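Local coordinates for transcriptional regulatory protein (Chlamydia trachomatis, PDB 3Q7R), which is an atypical OmpR/PhoB-type response regulator that binds its own promoter DNA and may activate transcription globally, at residues V55-Y58 and S59-P62. Sequence-based numbering, arbitrary orientation.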
loop_
_atom_site.group_PDB
_atom_site.type_symbol
_atom_site.label_atom_id
_atom_site.label_comp_id
_atom_site.label_asym_id
_atom_site.label_seq_id
_atom_site.Cartn_x
_atom_site.Cartn_y
_atom_site.Cartn_z
ATOM N N VAL A 55 1.006 -6.063 10.712
ATOM C CA VAL A 55 -0.187 -5.688 9.908
ATOM C C VAL A 55 -1.198 -5.310 10.965
ATOM O O VAL A 55 -1.537 -6.139 11.796
ATOM C CB VAL A 55 -0.679 -6.879 9.093
ATOM C CG1 VAL A 55 -1.953 -6.476 8.345
ATOM C CG2 VAL A 55 0.379 -7.279 8.061
ATOM N N CYS A 56 -1.606 -4.024 11.020
ATOM C CA CYS A 56 -2.436 -3.595 12.157
ATOM C C CYS A 56 -3.775 -3.039 11.720
ATOM O O CYS A 56 -3.804 -2.180 10.852
ATOM C CB CYS A 56 -1.683 -2.463 12.880
ATOM S SG CYS A 56 -2.437 -1.984 14.465
ATOM N N GLU A 57 -4.860 -3.501 12.335
ATOM C CA GLU A 57 -6.129 -2.869 12.089
ATOM C C GLU A 57 -6.084 -1.374 12.446
ATOM O O GLU A 57 -5.549 -0.976 13.508
ATOM C CB GLU A 57 -7.176 -3.493 13.017
ATOM C CG GLU A 57 -7.433 -4.948 12.675
ATOM C CD GLU A 57 -8.225 -5.122 11.409
ATOM O OE1 GLU A 57 -8.649 -4.136 10.770
ATOM O OE2 GLU A 57 -8.388 -6.281 10.977
ATOM N N TYR A 58 -6.689 -0.540 11.599
ATOM C CA TYR A 58 -6.734 0.879 11.917
ATOM C C TYR A 58 -7.404 1.110 13.289
ATOM O O TYR A 58 -6.995 1.984 14.062
ATOM C CB TYR A 58 -7.468 1.627 10.815
ATOM C CG TYR A 58 -7.489 3.136 11.039
ATOM C CD1 TYR A 58 -6.320 3.889 10.815
ATOM C CD2 TYR A 58 -8.635 3.771 11.476
ATOM C CE1 TYR A 58 -6.329 5.283 11.013
ATOM C CE2 TYR A 58 -8.645 5.170 11.689
ATOM C CZ TYR A 58 -7.477 5.887 11.412
ATOM O OH TYR A 58 -7.496 7.280 11.610
ATOM N N SER A 59 -8.457 0.350 13.592
ATOM C CA SER A 59 -9.070 0.489 14.900
ATOM C C SER A 59 -8.171 0.163 16.083
ATOM O O SER A 59 -8.559 0.480 17.235
ATOM C CB SER A 59 -10.347 -0.343 15.021
ATOM O OG SER A 59 -11.376 0.106 14.110
ATOM N N LEU A 60 -7.010 -0.447 15.838
ATOM C CA LEU A 60 -6.067 -0.795 16.899
ATOM C C LEU A 60 -4.793 0.035 16.773
ATOM O O LEU A 60 -3.862 -0.127 17.581
ATOM C CB LEU A 60 -5.747 -2.263 16.905
ATOM C CG LEU A 60 -6.955 -3.141 17.249
ATOM C CD1 LEU A 60 -6.656 -4.649 16.992
ATOM C CD2 LEU A 60 -7.352 -2.848 18.702
ATOM N N LEU A 61 -4.765 0.950 15.796
ATOM C CA LEU A 61 -3.509 1.707 15.526
ATOM C C LEU A 61 -3.542 3.029 16.319
ATOM O O LEU A 61 -4.389 3.889 16.081
ATOM C CB LEU A 61 -3.425 2.075 14.063
ATOM C CG LEU A 61 -2.061 2.689 13.710
ATOM C CD1 LEU A 61 -0.897 1.709 13.666
ATOM C CD2 LEU A 61 -2.237 3.338 12.305
ATOM N N PRO A 62 -2.692 3.173 17.317
ATOM C CA PRO A 62 -2.711 4.480 18.026
ATOM C C PRO A 62 -2.535 5.668 17.072
ATOM O O PRO A 62 -1.739 5.643 16.133
ATOM C CB PRO A 62 -1.452 4.419 18.910
ATOM C CG PRO A 62 -1.229 2.930 19.114
ATOM C CD PRO A 62 -1.589 2.316 17.773
HETATM O O HOH W 1 -9.808 -1.693 11.796
HETATM O O HOH W 2 -6.923 4.720 14.803
#
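With chi1 of C56 at -171° and that of L61 nearly the same, SG of C56 and CG of L61 each lie anti to the backbone N of their own residue, and SG is brought alongside the L61 branch, 4.1 Å from its CD1. The sulfur also lies 4.1 Å from CB of L60, so it is packed against both leucines where the chain doubles back. The backbone makes a short 3-10 turn just after the strand: L60 N donates to E57 O (2.8 Å, N-H...O 153°), and L61 N to Y58 O (3.0 Å, 164°). Water 1 takes the N-H of S59 and gives a proton to E57 OE1, 2.9 Å away, tying the strand-end carboxylate to the start of the turn. Water 2 lies over the centre of one face of the Y58 ring, 3.5 Å above its plane, 2.8 Å from Y58 O and 3.0 Å from L61 O. E57 OE1 also pairs with R101 in a salt bridge, while OE2 is hydrogen-bonded with S19 OG and H21 ND1, at the C-terminal ends of the strands. E57 probably occupies the place of the phospho-accepting aspartate of typical receiver domains, consistent with an atypical regulator. The turn leaves central strand 51-57, which pairs with strands 13-18 and 75-80; L60 rests on V18 of the former, L61 on V78 of the latter, and Y58 and L61 both reach L91 of helix 85-93.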